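Local coordinates for protein L-fuculose phosphate aldolase (Streptococcus pneumoniae, PDB 4C24) that belongs to the class II aldolase and adducin family and binds a zinc ion beside a mixed beta sheet with helices on its two faces, at residues I85-R90 against D94-A99; R153-L156 against I162-G165; G31-F36 against A44-G49; K10-K15 against Q167-A172. One frame throughout, in Å; residues are numbered along the deposited sequence. Where two conformers were deposited one is given.

Interaction 1: residues I85-R90 against D94-A99. With ZN (zinc ion), chain B.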
loop_
_atom_site.group_PDB
_atom_site.type_symbol
_atom_site.label_atom_id
_atom_site.label_comp_id
_atom_site.label_asym_id
_atom_site.label_seq_id
_atom_site.Cartn_x
_atom_site.Cartn_y
_atom_site.Cartn_z
ATOM N N ILE A 85 -18.526 22.697 17.585
ATOM C CA ILE A 85 -19.164 22.232 18.816
ATOM C C ILE A 85 -18.155 21.587 19.778
ATOM O O ILE A 85 -18.318 21.637 21.000
ATOM C CB ILE A 85 -20.343 21.291 18.503
ATOM C CG1 ILE A 85 -21.279 21.211 19.705
ATOM C CG2 ILE A 85 -19.873 19.920 18.011
ATOM C CD1 ILE A 85 -22.494 20.342 19.440
ATOM N N GLN A 86 -17.081 21.005 19.232
ATOM C CA GLN A 86 -16.025 20.520 20.085
ATOM C C GLN A 86 -15.390 21.673 20.837
ATOM O O GLN A 86 -15.191 21.609 22.027
ATOM C CB GLN A 86 -14.978 19.737 19.299
ATOM C CG GLN A 86 -15.534 18.558 18.506
ATOM C CD GLN A 86 -15.785 17.321 19.373
ATOM O OE1 GLN A 86 -15.322 17.233 20.512
ATOM N NE2 GLN A 86 -16.447 16.327 18.789
ATOM N N TYR A 87 -15.038 22.742 20.112
ATOM C CA TYR A 87 -14.400 23.843 20.787
ATOM C C TYR A 87 -15.299 24.522 21.822
ATOM O O TYR A 87 -14.820 25.032 22.831
ATOM C CB TYR A 87 -13.945 24.864 19.765
ATOM C CG TYR A 87 -12.928 24.349 18.795
ATOM C CD1 TYR A 87 -11.796 23.683 19.234
ATOM C CD2 TYR A 87 -13.130 24.492 17.413
ATOM C CE1 TYR A 87 -10.836 23.233 18.333
ATOM C CE2 TYR A 87 -12.186 24.031 16.493
ATOM C CZ TYR A 87 -11.035 23.422 16.950
ATOM O OH TYR A 87 -10.092 22.966 16.051
ATOM N N GLN A 88 -16.608 24.514 21.564
ATOM C CA GLN A 88 -17.610 25.053 22.474
ATOM C C GLN A 88 -17.737 24.257 23.752
ATOM O O GLN A 88 -18.162 24.804 24.751
ATOM C CB GLN A 88 -18.982 25.045 21.811
ATOM C CG GLN A 88 -19.148 26.066 20.697
ATOM C CD GLN A 88 -20.452 25.907 19.952
ATOM O OE1 GLN A 88 -21.189 24.944 20.188
ATOM N NE2 GLN A 88 -20.752 26.830 19.055
ATOM N N THR A 89 -17.403 22.967 23.706
ATOM C CA THR A 89 -17.740 22.075 24.824
ATOM C C THR A 89 -16.519 21.489 25.533
ATOM O O THR A 89 -16.653 20.856 26.591
ATOM C CB THR A 89 -18.662 20.913 24.348
ATOM O OG1 THR A 89 -18.011 20.166 23.320
ATOM C CG2 THR A 89 -19.993 21.434 23.823
ATOM N N ARG A 90 -15.335 21.689 24.945
ATOM C CA ARG A 90 -14.086 21.138 25.446
ATOM C C ARG A 90 -13.012 22.203 25.450
ATOM O O ARG A 90 -12.786 22.828 24.421
ATOM C CB ARG A 90 -13.612 20.035 24.512
ATOM C CG ARG A 90 -14.665 18.987 24.297
ATOM C CD ARG A 90 -14.057 17.758 23.725
ATOM N NE ARG A 90 -12.885 17.237 24.430
ATOM C CZ ARG A 90 -12.608 15.937 24.418
ATOM N NH1 ARG A 90 -13.459 15.120 23.815
ATOM N NH2 ARG A 90 -11.528 15.458 25.003
ATOM N N ASP A 94 -7.637 22.257 20.910
ATOM C CA ASP A 94 -7.468 23.513 20.158
ATOM C C ASP A 94 -7.236 23.299 18.659
ATOM O O ASP A 94 -7.040 24.262 17.896
ATOM C CB ASP A 94 -6.339 24.379 20.741
ATOM C CG ASP A 94 -6.668 24.966 22.114
ATOM O OD1 ASP A 94 -7.839 24.932 22.539
ATOM O OD2 ASP A 94 -5.748 25.492 22.777
ATOM N N ALA A 95 -7.212 22.046 18.221
ATOM C CA ALA A 95 -7.052 21.750 16.813
ATOM C C ALA A 95 -7.742 20.438 16.530
ATOM O O ALA A 95 -7.674 19.533 17.365
ATOM C CB ALA A 95 -5.585 21.662 16.439
ATOM N N ILE A 96 -8.368 20.341 15.363
ATOM C CA ILE A 96 -9.169 19.166 15.008
ATOM C C ILE A 96 -8.909 18.786 13.572
ATOM O O ILE A 96 -8.830 19.661 12.666
ATOM C CB ILE A 96 -10.667 19.466 15.189
ATOM C CG1 ILE A 96 -10.941 19.695 16.663
ATOM C CG2 ILE A 96 -11.549 18.315 14.675
ATOM C CD1 ILE A 96 -12.337 20.189 16.999
ATOM N N ILE A 97 -8.801 17.482 13.326
ATOM C CA ILE A 97 -8.703 16.984 11.984
ATOM C C ILE A 97 -9.782 15.964 11.768
ATOM O O ILE A 97 -9.972 15.074 12.635
ATOM C CB ILE A 97 -7.327 16.343 11.712
ATOM C CG1 ILE A 97 -6.211 17.415 11.851
ATOM C CG2 ILE A 97 -7.318 15.678 10.339
ATOM C CD1 ILE A 97 -4.811 16.858 11.690
ATOM N N HIS A 98 -10.504 16.108 10.661
ATOM C CA HIS A 98 -11.455 15.078 10.205
ATOM C C HIS A 98 -10.935 14.494 8.903
ATOM O O HIS A 98 -10.514 15.223 7.971
ATOM C CB HIS A 98 -12.841 15.677 10.037
ATOM C CG HIS A 98 -13.785 14.837 9.221
ATOM N ND1 HIS A 98 -14.230 13.601 9.644
ATOM C CD2 HIS A 98 -14.366 15.055 8.016
ATOM C CE1 HIS A 98 -15.037 13.095 8.728
ATOM N NE2 HIS A 98 -15.160 13.963 7.736
ATOM N N ALA A 99 -10.937 13.168 8.816
ATOM C CA ALA A 99 -10.426 12.502 7.653
ATOM C C ALA A 99 -11.229 11.266 7.331
ATOM O O ALA A 99 -11.850 10.712 8.231
ATOM C CB ALA A 99 -8.964 12.136 7.853
HETATM ZN ZN ZN B . -16.219 13.649 6.086
HETATM O O HOH W 1 -17.459 15.191 5.417
#
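Tyr87 reaches from helix 80-89 across to strand 95-99, laying its ring over the end of Ile96. From CB, with CG anti to the carbonyl carbon (chi1 -62°), the ring is carried toward the sheet. CD1 and CE2 only skirt Ile96 CD1. Tyr87 CE1 is closer in, 3.6 Å from Asp94 C, while CZ lies 3.5 Å from Ile96 CD1. That methyl sits over one ring face, 3.8 Å from the centroid and 25° off the normal, a CH-pi contact. Ala95 N lies at the ring's edge. At the tip, Tyr87 OH comes within 3.2 Å of Ile96 N at too poor an angle for a bond; its hydrogen bond is with Ser34 OG on the next strand. Beside the ring, Gln86 CB touches Ile96 CD1 at 3.5 Å, crossing the isoleucine at about a right angle. A classic bulge, where Asp94 and Ala95 both face Ala166, opens the strand, and two residues beyond Ile96 His98 NE2 binds zinc with His100, His160 and a water. Tyrosine thus offers a ring face for the Ile96 methyl and a polar tip, so the helix packs on the sheet without burying an unsatisfied hydroxyl.

Interaction 2: residues R153-L156 against I162-G165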
loop_
_atom_site.group_PDB
_atom_site.type_symbol
_atom_site.label_atom_id
_atom_site.label_comp_id
_atom_site.label_asym_id
_atom_site.label_seq_id
_atom_site.Cartn_x
_atom_site.Cartn_y
_atom_site.Cartn_z
ATOM N N ARG A 153 -9.792 11.652 22.644
ATOM C CA ARG A 153 -9.254 12.586 21.655
ATOM C C ARG A 153 -9.504 12.139 20.217
ATOM O O ARG A 153 -9.020 12.764 19.269
ATOM C CB ARG A 153 -7.766 12.823 21.907
ATOM C CG ARG A 153 -7.508 13.739 23.096
ATOM C CD ARG A 153 -6.063 14.191 23.174
ATOM N NE ARG A 153 -6.002 15.561 23.673
ATOM C CZ ARG A 153 -4.901 16.300 23.700
ATOM N NH1 ARG A 153 -3.746 15.803 23.266
ATOM N NH2 ARG A 153 -4.959 17.545 24.160
ATOM N N ALA A 154 -10.274 11.064 20.019
ATOM C CA ALA A 154 -10.691 10.682 18.686
ATOM C C ALA A 154 -12.018 9.976 18.779
ATOM O O ALA A 154 -12.358 9.467 19.845
ATOM C CB ALA A 154 -9.661 9.788 18.020
ATOM N N VAL A 155 -12.726 9.958 17.663
ATOM C CA VAL A 155 -14.020 9.275 17.564
ATOM C C VAL A 155 -14.229 8.819 16.134
ATOM O O VAL A 155 -13.820 9.500 15.192
ATOM C CB VAL A 155 -15.188 10.167 18.051
ATOM C CG1 VAL A 155 -15.410 11.368 17.159
ATOM C CG2 VAL A 155 -16.489 9.395 18.147
ATOM N N LEU A 156 -14.799 7.632 15.939
ATOM C CA LEU A 156 -15.210 7.194 14.625
ATOM C C LEU A 156 -16.626 7.703 14.284
ATOM O O LEU A 156 -17.528 7.725 15.132
ATOM C CB LEU A 156 -15.137 5.660 14.523
ATOM C CG LEU A 156 -13.840 4.978 14.956
ATOM C CD1 LEU A 156 -13.935 3.467 14.831
ATOM C CD2 LEU A 156 -12.673 5.561 14.160
ATOM N N ILE A 162 -13.237 9.561 10.595
ATOM C CA ILE A 162 -12.684 9.760 11.902
ATOM C C ILE A 162 -12.614 11.255 12.181
ATOM O O ILE A 162 -12.496 12.064 11.250
ATOM C CB ILE A 162 -11.269 9.130 11.997
ATOM C CG1 ILE A 162 -10.725 9.112 13.422
ATOM C CG2 ILE A 162 -10.282 9.849 11.073
ATOM C CD1 ILE A 162 -9.423 8.358 13.576
ATOM N N LEU A 163 -12.700 11.597 13.448
ATOM C CA LEU A 163 -12.477 12.930 13.959
ATOM C C LEU A 163 -11.483 12.823 15.103
ATOM O O LEU A 163 -11.626 11.978 15.992
ATOM C CB LEU A 163 -13.782 13.556 14.459
ATOM C CG LEU A 163 -13.807 15.044 14.831
ATOM C CD1 LEU A 163 -13.820 15.851 13.539
ATOM C CD2 LEU A 163 -15.042 15.421 15.660
ATOM N N ALA A 164 -10.451 13.674 15.099
ATOM C CA ALA A 164 -9.504 13.703 16.201
ATOM C C ALA A 164 -9.222 15.134 16.615
ATOM O O ALA A 164 -9.287 16.033 15.789
ATOM C CB ALA A 164 -8.204 13.006 15.824
ATOM N N GLY A 165 -8.886 15.317 17.883
ATOM C CA GLY A 165 -8.562 16.638 18.402
ATOM C C GLY A 165 -7.404 16.609 19.359
ATOM O O GLY A 165 -7.146 15.606 20.036
#
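Val155 and Leu163 face each other as a hydrogen-bonded pair, and their side chains lie side by side, pointing the same way from the sheet. Contact is made near the roots: Val155 CG1 rests 3.8 Å from Leu163 CB. The valine places CG1 between its backbone N and carbonyl carbon (chi1 66°), which tips that methyl across to the partner strand. Leu163 instead turns its branched end to Ile96, Met82 and Gln86, filling the space between sheet and helix 80-89.

These residues belong to a beta hairpin, strands 154-157 and 161-166, which run antiparallel within the mixed sheet of this AraD-like fold. Val155 N gives its hydrogen to Leu163 O at 2.8 Å and Leu163 N returns a bond to Val155 O at 2.9 Å; farther along, Gly165 N donates to Arg153 O, also at 2.9 Å.

On the reverse face the pairs are non-hydrogen-bonded. Ala154 CB and Ala164 CB stand 4.2 Å apart, and so small a side chain suits position 164, where Ile175 and Val176 of helix 169-192 pack against it. Leu156 and Ile162 cross obliquely, Leu156 CD2 reaching Ile162 CG1 at 4.1 Å. Just before the strand Arg153 runs its aliphatic chain past the glycine, with CB 3.4 Å from Gly165 O, and carries its guanidinium on to Asp92, whose carbonyl oxygen accepts from NH2.

Interaction 3: residues G31-F36 against A44-G49. With SO4 (sulfate ion), chain E.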
loop_
_atom_site.group_PDB
_atom_site.type_symbol
_atom_site.label_atom_id
_atom_site.label_comp_id
_atom_site.label_asym_id
_atom_site.label_seq_id
_atom_site.Cartn_x
_atom_site.Cartn_y
_atom_site.Cartn_z
ATOM N N GLY A 31 -12.602 15.637 3.918
ATOM C CA GLY A 31 -11.703 15.863 5.055
ATOM C C GLY A 31 -11.560 17.341 5.349
ATOM O O GLY A 31 -11.786 18.178 4.477
ATOM N N ASN A 32 -11.216 17.669 6.583
ATOM C CA ASN A 32 -11.160 19.099 6.977
ATOM C C ASN A 32 -10.322 19.272 8.221
ATOM O O ASN A 32 -10.142 18.351 9.005
ATOM C CB ASN A 32 -12.553 19.765 7.113
ATOM C CG ASN A 32 -13.649 18.761 7.420
ATOM O OD1 ASN A 32 -13.834 18.393 8.573
ATOM N ND2 ASN A 32 -14.368 18.317 6.387
ATOM N N LEU A 33 -9.776 20.469 8.396
ATOM C CA LEU A 33 -8.940 20.764 9.539
ATOM C C LEU A 33 -9.358 22.108 10.087
ATOM O O LEU A 33 -9.773 23.008 9.335
ATOM C CB LEU A 33 -7.450 20.870 9.163
ATOM C CG LEU A 33 -6.808 19.674 8.473
ATOM C CD1 LEU A 33 -7.128 19.631 6.974
ATOM C CD2 LEU A 33 -5.313 19.627 8.709
ATOM N N SER A 34 -9.178 22.255 11.387
ATOM C CA SER A 34 -9.430 23.521 12.031
ATOM C C SER A 34 -8.511 23.729 13.216
ATOM O O SER A 34 -7.915 22.783 13.761
ATOM C CB SER A 34 -10.883 23.583 12.491
ATOM O OG SER A 34 -11.071 22.774 13.627
ATOM N N VAL A 35 -8.379 25.011 13.575
ATOM C CA VAL A 35 -7.741 25.398 14.819
ATOM C C VAL A 35 -8.622 26.422 15.505
ATOM O O VAL A 35 -9.323 27.200 14.852
ATOM C CB VAL A 35 -6.326 26.019 14.635
ATOM C CG1 VAL A 35 -5.278 24.938 14.404
ATOM C CG2 VAL A 35 -6.327 27.087 13.542
ATOM N N PHE A 36 -8.574 26.415 16.830
ATOM C CA PHE A 36 -9.303 27.379 17.640
ATOM C C PHE A 36 -8.324 28.214 18.450
ATOM O O PHE A 36 -7.476 27.682 19.162
ATOM C CB PHE A 36 -10.277 26.650 18.578
ATOM C CG PHE A 36 -11.302 27.558 19.200
ATOM C CD1 PHE A 36 -12.321 28.104 18.424
ATOM C CD2 PHE A 36 -11.244 27.874 20.552
ATOM C CE1 PHE A 36 -13.270 28.950 18.987
ATOM C CE2 PHE A 36 -12.199 28.715 21.121
ATOM C CZ PHE A 36 -13.196 29.257 20.334
ATOM N N ALA A 44 -10.420 28.901 12.848
ATOM C CA ALA A 44 -10.027 28.932 11.460
ATOM C C ALA A 44 -10.198 27.527 10.897
ATOM O O ALA A 44 -9.741 26.563 11.505
ATOM C CB ALA A 44 -8.580 29.390 11.333
ATOM N N ILE A 45 -10.834 27.424 9.746
ATOM C CA ILE A 45 -11.163 26.110 9.194
ATOM C C ILE A 45 -10.928 26.074 7.688
ATOM O O ILE A 45 -11.007 27.094 7.011
ATOM C CB ILE A 45 -12.613 25.732 9.585
ATOM C CG1 ILE A 45 -12.867 24.265 9.241
ATOM C CG2 ILE A 45 -13.632 26.658 8.931
ATOM C CD1 ILE A 45 -14.075 23.660 9.946
ATOM N N THR A 46 -10.611 24.907 7.158
ATOM C CA THR A 46 -10.486 24.741 5.709
ATOM C C THR A 46 -11.799 24.954 4.980
ATOM O O THR A 46 -12.870 24.783 5.571
ATOM C CB THR A 46 -9.864 23.373 5.386
ATOM O OG1 THR A 46 -10.630 22.349 6.063
ATOM C CG2 THR A 46 -8.434 23.332 5.894
ATOM N N PRO A 47 -11.750 25.343 3.696
ATOM C CA PRO A 47 -12.961 25.636 2.942
ATOM C C PRO A 47 -13.581 24.371 2.368
ATOM O O PRO A 47 -12.893 23.344 2.272
ATOM C CB PRO A 47 -12.427 26.505 1.798
ATOM C CG PRO A 47 -11.092 25.891 1.541
ATOM C CD PRO A 47 -10.535 25.653 2.908
ATOM N N SER A 48 -14.837 24.465 1.940
ATOM C CA SER A 48 -15.535 23.302 1.367
ATOM C C SER A 48 -15.084 23.043 -0.060
ATOM O O SER A 48 -14.891 23.989 -0.829
ATOM C CB SER A 48 -17.044 23.517 1.368
ATOM O OG SER A 48 -17.694 22.387 0.811
ATOM N N GLY A 49 -14.911 21.768 -0.402
ATOM C CA GLY A 49 -14.766 21.341 -1.790
ATOM C C GLY A 49 -13.625 21.969 -2.559
ATOM O O GLY A 49 -13.761 22.233 -3.761
HETATM S S SO4 E . -15.601 19.603 3.025
HETATM O O1 SO4 E . -16.788 20.476 2.906
HETATM O O2 SO4 E . -16.094 18.270 3.386
HETATM O O3 SO4 E . -14.976 19.643 1.688
HETATM O O4 SO4 E . -14.686 20.075 4.088
#
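Leu33 and Thr46 are joined by two hydrogen bonds, one of them made by a side chain. Thr46 N donates to Leu33 O at 3.0 Å; in return Leu33 N gives its hydrogen to Thr46 OG1, 3.1 Å away and nearly straight at 166°. The threonine hydroxyl can stand in for a backbone carbonyl because its first torsion (chi1 53°) sets OG1 between the backbone N and the carbonyl carbon, facing the strand. Ladder bonds continue between Val35 and Ala44: Val35 N to Ala44 O, and Ala44 N to Val35 O at 2.8 Å.

Apolar contacts are modest. Leu33 CD1 meets Thr46 CG2 at 4.1 Å, and on the other face Ile45 CG1 lies against Ser34 CB.

Anion binding forms the third group. Asn32 ND2 donates to sulfate O4 at 2.9 Å, Ser48 OG to O1 and Gly49 N to O3 at 3.0 Å, the last almost straight; Ser77 and Ser78 add further bonds. The sulfate probably comes from the crystallisation liquor, but these N-H and O-H donors suit an anion at this place, close to the zinc. His83 NE2 bonds Asn32 OD1, which is consistent with its fixing the amide's rotation, nitrogen toward the anion.

The two strands form a beta hairpin. Strand 32-37 is flanked on its other edge by strand 95-99, and Ser34 OG bonds Tyr87 and His83 of helix 80-89. Leu33, Val35 and Ala44 turn to the opposite face, beneath helix 7-22.

Interaction 4: residues K10-K15 against Q167-A172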
loop_
_atom_site.group_PDB
_atom_site.type_symbol
_atom_site.label_atom_id
_atom_site.label_comp_id
_atom_site.label_asym_id
_atom_site.label_seq_id
_atom_site.Cartn_x
_atom_site.Cartn_y
_atom_site.Cartn_z
ATOM N N LYS A 10 -3.185 29.932 9.576
ATOM C CA LYS A 10 -3.702 29.618 8.246
ATOM C C LYS A 10 -2.737 28.759 7.425
ATOM O O LYS A 10 -3.124 27.761 6.798
ATOM C CB LYS A 10 -4.079 30.895 7.503
ATOM C CG LYS A 10 -5.213 31.673 8.158
ATOM C CD LYS A 10 -5.538 32.909 7.341
ATOM C CE LYS A 10 -6.745 33.639 7.907
ATOM N NZ LYS A 10 -7.078 34.837 7.083
ATOM N N GLN A 11 -1.467 29.152 7.446
ATOM C CA GLN A 11 -0.436 28.419 6.736
ATOM C C GLN A 11 -0.309 27.013 7.282
ATOM O O GLN A 11 -0.068 26.068 6.511
ATOM C CB GLN A 11 0.910 29.111 6.880
ATOM C CG GLN A 11 1.002 30.451 6.187
ATOM C CD GLN A 11 2.245 31.204 6.621
ATOM O OE1 GLN A 11 2.469 31.412 7.813
ATOM N NE2 GLN A 11 3.070 31.588 5.659
ATOM N N GLU A 12 -0.449 26.892 8.606
ATOM C CA GLU A 12 -0.341 25.600 9.268
ATOM C C GLU A 12 -1.479 24.674 8.864
ATOM O O GLU A 12 -1.239 23.493 8.606
ATOM C CB GLU A 12 -0.203 25.719 10.783
ATOM C CG GLU A 12 0.254 24.424 11.447
ATOM C CD GLU A 12 0.441 24.534 12.950
ATOM O OE1 GLU A 12 -0.450 25.082 13.640
ATOM O OE2 GLU A 12 1.483 24.058 13.444
ATOM N N LEU A 13 -2.697 25.192 8.758
ATOM C CA LEU A 13 -3.809 24.377 8.237
ATOM C C LEU A 13 -3.506 23.823 6.860
ATOM O O LEU A 13 -3.742 22.669 6.576
ATOM C CB LEU A 13 -5.099 25.177 8.185
ATOM C CG LEU A 13 -5.692 25.491 9.536
ATOM C CD1 LEU A 13 -6.758 26.538 9.386
ATOM C CD2 LEU A 13 -6.313 24.251 10.165
ATOM N N ILE A 14 -2.938 24.660 6.000
ATOM C CA ILE A 14 -2.562 24.256 4.655
ATOM C C ILE A 14 -1.495 23.170 4.682
ATOM O O ILE A 14 -1.600 22.172 3.967
ATOM C CB ILE A 14 -2.062 25.475 3.861
ATOM C CG1 ILE A 14 -3.160 26.523 3.826
ATOM C CG2 ILE A 14 -1.640 25.080 2.449
ATOM C CD1 ILE A 14 -4.447 25.978 3.290
ATOM N N LYS A 15 -0.477 23.364 5.522
ATOM C CA LYS A 15 0.609 22.407 5.678
ATOM C C LYS A 15 0.064 21.024 6.054
ATOM O O LYS A 15 0.386 20.035 5.390
ATOM C CB LYS A 15 1.580 22.891 6.748
ATOM C CG LYS A 15 2.749 21.963 7.032
ATOM C CD LYS A 15 3.498 22.439 8.269
ATOM C CE LYS A 15 4.325 21.337 8.919
ATOM N NZ LYS A 15 5.547 21.006 8.137
ATOM N N GLN A 167 -4.166 19.505 21.318
ATOM C CA GLN A 167 -3.723 20.859 21.678
ATOM C C GLN A 167 -3.261 21.691 20.486
ATOM O O GLN A 167 -3.307 22.926 20.534
ATOM C CB GLN A 167 -2.617 20.792 22.722
ATOM N N ASN A 168 -2.780 21.025 19.445
ATOM C CA ASN A 168 -2.328 21.683 18.222
ATOM C C ASN A 168 -2.393 20.715 17.054
ATOM O O ASN A 168 -2.695 19.525 17.247
ATOM C CB ASN A 168 -0.912 22.258 18.404
ATOM C CG ASN A 168 0.079 21.226 18.897
ATOM O OD1 ASN A 168 0.060 20.073 18.475
ATOM N ND2 ASN A 168 0.951 21.635 19.796
ATOM N N LEU A 169 -2.134 21.211 15.852
ATOM C CA LEU A 169 -2.295 20.410 14.635
ATOM C C LEU A 169 -1.292 19.283 14.528
ATOM O O LEU A 169 -1.640 18.207 14.058
ATOM C CB LEU A 169 -2.248 21.250 13.368
ATOM C CG LEU A 169 -3.506 22.043 13.084
ATOM C CD1 LEU A 169 -3.191 23.084 12.025
ATOM C CD2 LEU A 169 -4.671 21.166 12.614
ATOM N N LEU A 170 -0.044 19.525 14.926
ATOM C CA LEU A 170 0.940 18.436 14.944
ATOM C C LEU A 170 0.431 17.228 15.749
ATOM O O LEU A 170 0.475 16.102 15.253
ATOM C CB LEU A 170 2.299 18.926 15.469
ATOM C CG LEU A 170 3.475 17.941 15.413
ATOM C CD1 LEU A 170 4.785 18.680 15.174
ATOM C CD2 LEU A 170 3.552 17.136 16.695
ATOM N N ASN A 171 -0.068 17.479 16.956
ATOM C CA ASN A 171 -0.579 16.417 17.824
ATOM C C ASN A 171 -1.874 15.832 17.275
ATOM O O ASN A 171 -2.050 14.609 17.305
ATOM C CB ASN A 171 -0.774 16.888 19.271
ATOM C CG ASN A 171 0.521 17.309 19.945
ATOM O OD1 ASN A 171 1.605 17.211 19.376
ATOM N ND2 ASN A 171 0.405 17.781 21.173
ATOM N N ALA A 172 -2.771 16.674 16.757
ATOM C CA ALA A 172 -3.999 16.156 16.114
ATOM C C ALA A 172 -3.648 15.227 14.948
ATOM O O ALA A 172 -4.237 14.154 14.786
ATOM C CB ALA A 172 -4.911 17.278 15.654
HETATM O O HOH W 2 -1.961 24.150 15.856
HETATM O O HOH W 3 1.143 22.283 15.472
#
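Leu169, at the start of helix 169-192, drives its CD1 methyl into the angle between Glu12 and Leu13 of helix 7-22. It buries more surface here than any other residue of the two segments, and CD1 does the touching, lying 3.7 Å from Glu12 CG and 3.8 Å from Leu13 CD2. The leucine also packs on Ala95, Ile97, Val35 and Tyr16, so a branched apolar residue suits a spot enclosed from several sides.

Glu12 and Leu169 run antiparallel past one another. With CG anti to the backbone N (chi1 -166°) and the chain extended beyond, Glu12 CB and CG pass the CD1 methyl of Leu169, CG nearest, while the carboxylate points to the start of the other helix and reaches its N-H groups through two waters. One gives a hydrogen to Glu12 OE1 at 2.8 Å and accepts from Leu169 N at 2.9 Å; the other links Glu12 OE2 in the same way to Leu170 N.

Waters bridging a carboxylate to N-H groups fit a helix N-terminus, whose first N-H groups have no acceptor within the helix. Asn168 is the N-cap, its OD1 accepting from Asn171 N at 3.0 Å, and a negative charge near this end would probably be favoured by the helix dipole. Both helices lie on the sheet face turned away from helix 80-89.

Leu13 meets Leu169 at about a right angle. Its CB points away from helix 169-192, yet CD2 swings back to the methyl of Leu169, and the side chain is also in contact with Leu33 and Ala44 in the sheet below.

In the fold
Strand 95-99 ties the set together. It pairs with strand 161-166 of interaction 2, where Ile97 O lies 2.9 Å from Ala164 N, and with strand 32-37 of interaction 3, where His98 N lies 2.8 Å from Asn32 O. Interactions 2 and 3 do not touch, their nearest atoms being about 6 Å apart. Interaction 4 lies over the face opposite helix 80-89, Leu13 CD2 meeting Leu33 CB at 3.7 Å. Three of the contacts lie round the zinc: His98 of interaction 1 binds it, Ile162 O of interaction 2 lies 2.8 Å from His98 ND1, and the Asn32 side chain of interaction 3 is about 5 Å from the metal, beside the sulfate.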